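Local coordinates for TRAP dicarboxylate transporter, DctP subunit (Sulfurospirillum deleyianum, PDB 4OVS), which binds succinate and, as a periplasmic solute-binding protein, probably delivers it to a TRAP dicarboxylate transporter, at residues 150-156 and 222-227; 112-117 and 144-148. All coordinates share one frame; numbering follows the deposited sequence.

Contact 1: 150-156 and 222-227; sequences LSSNKKP and VQTDLT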
loop_
_atom_site.group_PDB
_atom_site.type_symbol
_atom_site.label_atom_id
_atom_site.label_comp_id
_atom_site.label_asym_id
_atom_site.label_seq_id
_atom_site.Cartn_x
_atom_site.Cartn_y
_atom_site.Cartn_z
ATOM N N LEU A 150 1.249 -14.046 0.643
ATOM C CA LEU A 150 0.728 -14.717 -0.506
ATOM C C LEU A 150 -0.484 -15.594 -0.149
ATOM O O LEU A 150 -0.462 -16.330 0.849
ATOM C CB LEU A 150 1.817 -15.622 -1.093
ATOM C CG LEU A 150 3.024 -15.037 -1.793
ATOM C CD1 LEU A 150 3.986 -16.150 -2.159
ATOM C CD2 LEU A 150 2.597 -14.285 -3.023
ATOM N N SER A 151 -1.518 -15.548 -0.979
ATOM C CA SER A 151 -2.659 -16.442 -0.822
ATOM C C SER A 151 -3.026 -17.012 -2.160
ATOM O O SER A 151 -2.637 -16.481 -3.197
ATOM C CB SER A 151 -3.867 -15.674 -0.280
ATOM O OG SER A 151 -4.238 -14.649 -1.176
ATOM N N SER A 152 -3.826 -18.074 -2.148
ATOM C CA SER A 152 -4.223 -18.723 -3.380
ATOM C C SER A 152 -5.524 -19.466 -3.196
ATOM O O SER A 152 -5.929 -19.769 -2.060
ATOM C CB SER A 152 -3.148 -19.727 -3.798
ATOM O OG SER A 152 -3.521 -20.463 -4.948
ATOM N N ASN A 153 -6.167 -19.757 -4.328
ATOM C CA ASN A 153 -7.305 -20.680 -4.408
ATOM C C ASN A 153 -6.919 -22.023 -4.989
ATOM O O ASN A 153 -7.738 -22.918 -5.060
ATOM C CB ASN A 153 -8.375 -20.140 -5.344
ATOM C CG ASN A 153 -9.446 -19.399 -4.625
ATOM O OD1 ASN A 153 -9.753 -19.689 -3.469
ATOM N ND2 ASN A 153 -10.041 -18.434 -5.303
ATOM N N LYS A 154 -5.689 -22.155 -5.451
ATOM C CA LYS A 154 -5.303 -23.371 -6.164
ATOM C C LYS A 154 -4.691 -24.408 -5.219
ATOM O O LYS A 154 -5.175 -25.529 -5.143
ATOM C CB LYS A 154 -4.354 -23.037 -7.310
ATOM C CG LYS A 154 -4.864 -23.453 -8.687
ATOM C CD LYS A 154 -3.760 -23.294 -9.748
ATOM C CE LYS A 154 -4.249 -23.528 -11.186
ATOM N NZ LYS A 154 -5.469 -22.724 -11.530
ATOM N N LYS A 155 -3.655 -24.026 -4.477
ATOM C CA LYS A 155 -2.992 -24.933 -3.542
ATOM C C LYS A 155 -2.115 -24.188 -2.543
ATOM O O LYS A 155 -1.922 -22.979 -2.676
ATOM C CB LYS A 155 -2.134 -25.926 -4.314
ATOM C CG LYS A 155 -1.315 -25.276 -5.398
ATOM C CD LYS A 155 -0.399 -26.279 -6.063
ATOM C CE LYS A 155 0.256 -25.688 -7.286
ATOM N NZ LYS A 155 1.509 -26.424 -7.605
ATOM N N PRO A 156 -1.580 -24.896 -1.523
ATOM C CA PRO A 156 -0.735 -24.140 -0.584
ATOM C C PRO A 156 0.562 -23.637 -1.210
ATOM O O PRO A 156 1.240 -24.425 -1.879
ATOM C CB PRO A 156 -0.416 -25.173 0.489
ATOM C CG PRO A 156 -1.564 -26.160 0.428
ATOM C CD PRO A 156 -1.932 -26.232 -1.005
ATOM N N VAL A 222 -12.594 -15.632 -0.217
ATOM C CA VAL A 222 -12.436 -16.137 -1.577
ATOM C C VAL A 222 -11.032 -16.703 -1.857
ATOM O O VAL A 222 -10.635 -16.822 -3.005
ATOM C CB VAL A 222 -12.831 -15.069 -2.638
ATOM C CG1 VAL A 222 -14.341 -14.874 -2.639
ATOM C CG2 VAL A 222 -12.119 -13.759 -2.363
ATOM N N GLN A 223 -10.323 -17.107 -0.811
ATOM C CA GLN A 223 -9.016 -17.798 -0.920
ATOM C C GLN A 223 -8.976 -18.977 0.052
ATOM O O GLN A 223 -9.459 -18.849 1.176
ATOM C CB GLN A 223 -7.883 -16.834 -0.541
ATOM C CG GLN A 223 -7.705 -15.668 -1.445
ATOM C CD GLN A 223 -7.007 -16.052 -2.750
ATOM O OE1 GLN A 223 -5.874 -15.677 -2.989
ATOM N NE2 GLN A 223 -7.704 -16.736 -3.609
ATOM N N THR A 224 -8.400 -20.108 -0.367
ATOM C CA THR A 224 -8.407 -21.339 0.415
ATOM C C THR A 224 -7.100 -21.498 1.221
ATOM O O THR A 224 -7.059 -22.266 2.202
ATOM C CB THR A 224 -8.609 -22.565 -0.483
ATOM O OG1 THR A 224 -7.547 -22.660 -1.437
ATOM C CG2 THR A 224 -9.895 -22.439 -1.249
ATOM N N ASP A 225 -6.063 -20.744 0.835
ATOM C CA ASP A 225 -4.751 -20.828 1.474
ATOM C C ASP A 225 -4.047 -19.486 1.585
ATOM O O ASP A 225 -3.921 -18.768 0.592
ATOM C CB ASP A 225 -3.847 -21.806 0.710
ATOM C CG ASP A 225 -4.366 -23.251 0.774
ATOM O OD1 ASP A 225 -5.147 -23.626 -0.108
ATOM O OD2 ASP A 225 -4.001 -24.004 1.711
ATOM N N LEU A 226 -3.575 -19.182 2.799
ATOM C CA LEU A 226 -2.783 -17.992 3.104
ATOM C C LEU A 226 -1.427 -18.366 3.681
ATOM O O LEU A 226 -1.337 -19.139 4.642
ATOM C CB LEU A 226 -3.513 -17.092 4.118
ATOM C CG LEU A 226 -2.728 -15.880 4.631
ATOM C CD1 LEU A 226 -2.533 -14.845 3.581
ATOM C CD2 LEU A 226 -3.440 -15.241 5.831
ATOM N N THR A 227 -0.367 -17.802 3.112
ATOM C CA THR A 227 0.981 -18.049 3.603
ATOM C C THR A 227 1.592 -16.786 4.165
ATOM O O THR A 227 1.670 -15.756 3.491
ATOM C CB THR A 227 1.878 -18.627 2.484
ATOM O OG1 THR A 227 1.372 -19.900 2.108
ATOM C CG2 THR A 227 3.282 -18.810 2.946
#

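Contact 2: 112-117 and 144-148; sequences DKDHLY and DAGFK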
loop_
_atom_site.group_PDB
_atom_site.type_symbol
_atom_site.label_atom_id
_atom_site.label_comp_id
_atom_site.label_asym_id
_atom_site.label_seq_id
_atom_site.Cartn_x
_atom_site.Cartn_y
_atom_site.Cartn_z
ATOM N N ASP A 112 12.428 -5.082 8.693
ATOM C CA ASP A 112 11.441 -4.988 9.754
ATOM C C ASP A 112 10.981 -3.550 9.802
ATOM O O ASP A 112 11.384 -2.761 8.943
ATOM C CB ASP A 112 11.988 -5.489 11.095
ATOM C CG ASP A 112 13.326 -4.886 11.459
ATOM O OD1 ASP A 112 13.643 -3.763 11.017
ATOM O OD2 ASP A 112 14.077 -5.523 12.219
ATOM N N LYS A 113 10.119 -3.197 10.752
ATOM C CA LYS A 113 9.544 -1.865 10.774
ATOM C C LYS A 113 10.547 -0.834 11.231
ATOM O O LYS A 113 10.468 0.341 10.860
ATOM C CB LYS A 113 8.328 -1.806 11.704
ATOM C CG LYS A 113 7.114 -2.575 11.205
ATOM C CD LYS A 113 6.396 -1.842 10.096
ATOM C CE LYS A 113 5.177 -2.620 9.590
ATOM N NZ LYS A 113 3.892 -2.348 10.316
ATOM N N ASP A 114 11.478 -1.253 12.081
ATOM C CA ASP A 114 12.514 -0.353 12.537
ATOM C C ASP A 114 13.312 0.110 11.316
ATOM O O ASP A 114 13.592 1.294 11.141
ATOM C CB ASP A 114 13.412 -1.081 13.557
ATOM C CG ASP A 114 14.612 -0.256 13.978
ATOM O OD1 ASP A 114 14.457 0.639 14.848
ATOM O OD2 ASP A 114 15.721 -0.520 13.456
ATOM N N HIS A 115 13.696 -0.848 10.476
ATOM C CA HIS A 115 14.419 -0.529 9.257
ATOM C C HIS A 115 13.603 0.438 8.394
ATOM O O HIS A 115 14.089 1.495 8.001
ATOM C CB HIS A 115 14.729 -1.805 8.473
ATOM C CG HIS A 115 15.587 -1.572 7.269
ATOM N ND1 HIS A 115 15.523 -2.353 6.133
ATOM C CD2 HIS A 115 16.513 -0.620 7.015
ATOM C CE1 HIS A 115 16.388 -1.901 5.241
ATOM N NE2 HIS A 115 17.012 -0.861 5.760
ATOM N N LEU A 116 12.350 0.069 8.128
ATOM C CA LEU A 116 11.442 0.845 7.286
ATOM C C LEU A 116 11.371 2.317 7.667
ATOM O O LEU A 116 11.550 3.230 6.848
ATOM C CB LEU A 116 10.033 0.254 7.408
ATOM C CG LEU A 116 8.919 0.949 6.619
ATOM C CD1 LEU A 116 9.115 0.604 5.179
ATOM C CD2 LEU A 116 7.490 0.551 7.036
ATOM N N TYR A 117 11.069 2.571 8.926
ATOM C CA TYR A 117 10.852 3.942 9.342
ATOM C C TYR A 117 12.155 4.790 9.274
ATOM O O TYR A 117 12.106 5.983 8.977
ATOM C CB TYR A 117 10.233 3.974 10.728
ATOM C CG TYR A 117 8.748 3.720 10.709
ATOM C CD1 TYR A 117 7.897 4.545 9.987
ATOM C CD2 TYR A 117 8.188 2.649 11.402
ATOM C CE1 TYR A 117 6.534 4.320 9.963
ATOM C CE2 TYR A 117 6.817 2.427 11.379
ATOM C CZ TYR A 117 6.013 3.257 10.679
ATOM O OH TYR A 117 4.662 3.026 10.641
ATOM N N ASP A 144 1.794 3.687 6.831
ATOM C CA ASP A 144 2.167 2.268 6.893
ATOM C C ASP A 144 0.910 1.415 6.598
ATOM O O ASP A 144 -0.174 1.765 7.056
ATOM C CB ASP A 144 2.574 1.933 8.340
ATOM C CG ASP A 144 3.064 0.524 8.517
ATOM O OD1 ASP A 144 3.373 -0.176 7.528
ATOM O OD2 ASP A 144 3.178 0.098 9.700
ATOM N N ALA A 145 1.072 0.347 5.836
ATOM C CA ALA A 145 0.067 -0.711 5.789
ATOM C C ALA A 145 0.632 -1.913 6.490
ATOM O O ALA A 145 0.244 -2.183 7.594
ATOM C CB ALA A 145 -0.392 -1.058 4.328
ATOM N N GLY A 146 1.547 -2.631 5.827
ATOM C CA GLY A 146 2.251 -3.712 6.441
ATOM C C GLY A 146 2.955 -4.560 5.407
ATOM O O GLY A 146 2.891 -4.298 4.211
ATOM N N PHE A 147 3.627 -5.597 5.886
ATOM C CA PHE A 147 4.234 -6.566 5.011
ATOM C C PHE A 147 3.165 -7.440 4.350
ATOM O O PHE A 147 2.085 -7.636 4.892
ATOM C CB PHE A 147 5.235 -7.415 5.790
ATOM C CG PHE A 147 6.492 -6.684 6.130
ATOM C CD1 PHE A 147 7.561 -6.652 5.240
ATOM C CD2 PHE A 147 6.594 -6.004 7.312
ATOM C CE1 PHE A 147 8.695 -5.977 5.545
ATOM C CE2 PHE A 147 7.732 -5.325 7.613
ATOM C CZ PHE A 147 8.791 -5.318 6.727
ATOM N N LYS A 148 3.505 -7.961 3.180
ATOM C CA LYS A 148 2.560 -8.592 2.276
ATOM C C LYS A 148 2.633 -10.118 2.405
ATOM O O LYS A 148 3.697 -10.666 2.715
ATOM C CB LYS A 148 2.873 -8.200 0.835
ATOM C CG LYS A 148 2.633 -6.742 0.490
ATOM C CD LYS A 148 2.823 -6.499 -1.010
ATOM C CE LYS A 148 4.241 -6.862 -1.431
ATOM N NZ LYS A 148 4.590 -6.349 -2.777
HETATM O O HOH W 1 1.398 -3.623 9.792
HETATM O O HOH W 2 3.561 1.563 12.293
#

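Contact 1: 150-156 and 222-227
Ser-151 OG stands between its own backbone N and carbonyl carbon (chi1 61°), facing Gln-223. Gln-223 CG lies beside its backbone N, and the chain then folds at chi2 (-77°), which lays the amide along strand 150-152. Ser-151 OG donates to Gln-223 OE1 at 2.6 Å, in the carbonyl plane and on a lone pair. The other end of the amide is also held, because Gln-223 NE2 donates to Val-222 O at 3.0 Å. Two bonds thus fix the rotation of this buried group. The Asn-153 amide crosses it nearly at a right angle, and Asn-153 ND2 makes a weak bond to Val-222 O.

The backbones pair antiparallel. Thr-227 N reaches Leu-150 O at 2.7 Å, and Ser-152 N reaches Asp-225 O at 2.8 Å. Ser-152 O accepts from both Thr-224 N (3.0 Å) and Asp-225 N (3.1 Å), so Thr-224 and Asp-225 form a classic beta bulge. After Ser-152 the chain turns: Ser-152 OG takes Lys-154 N at 2.8 Å, an ST turn, and also bonds Gln-166. Pro-156 CG packs in van der Waals contact 3.5 Å from Asp-225 OD2; that oxygen's hydrogen bond is with His-295 NE2.

Strand 225-227 lies between strand 137-152 and strand 293-295. Helix 211-216 packs on Ser-151 and Leu-226 through Phe-214, and helix 195-200 packs on Val-222 and Gln-223.

Contact 2: 112-117 and 144-148
Lys-113 reaches from the first turn of its helix to Asp-144 on the strand. Its CB leaves the helix beside the contact, and a bend at chi2 (-76°) swings the rest of the chain toward the strand. Lys-113 CD comes 3.8 Å from Asp-144 OD2. Lys-113 CE lies 3.4 Å from Asp-144 OD2 and also touches the Phe-147 ring near CE2. A second bend at chi4 (89°) then turns Lys-113 NZ onto Asp-144 OD2 at 2.6 Å. This salt bridge uses the syn lone pair of the carboxylate. Lys-113 NZ also donates to a water, 2.8 Å away, that bonds Ala-145 O.

Tyr-117 comes to Asp-144 from another side, its ring 83° from the carboxylate plane. Tyr-117 OH lies 3.3 Å from Asp-144 CB. A second water sits in the plane of the ring at its edge and links Tyr-117 OH to Asp-144 OD2. Asp-144 OD1 bonds Tyr-233 OH. An asparagine in place of Asp-144 would probably leave the Lys-113 ammonium without its countercharge. Further along, Phe-147 CZ packs 4.0 Å from Asp-112 CA. Asp-112 is the N-cap, Asp-112 OD1 taking His-115 N at 3.0 Å.

Helix 113-120 is thus tied to strand 137-152 beside a classic bulge, where Ala-145 and Gly-146 both face Leu-234 of strand 233-241. Tyr-233 meets the Phe-147 ring edge-to-face, and helix 253-289 flanks Tyr-117 and Asp-144.

How the contacts relate
Both contacts use the long strand 137-152. Contact 2 holds its middle and contact 1 its C-terminal end, and their centres are about 23 Å apart. Along the chain they come in series: contact 2 closes before contact 1 opens, and residues 144-148 and 150-156 almost adjoin. Contact 2 joins the strand to a helix, whereas contact 1 pairs it with strand 225-227 of the same mixed sheet. Succinate-binding residues lie in the surroundings of both: side chain to side chain, Tyr-236 is about 6 Å from Asp-144, and Arg-169 about 8 Å from Gln-223. The strand, though interrupted by a bulge, joins the two contacts and probably helps to set the frame beside the succinate site.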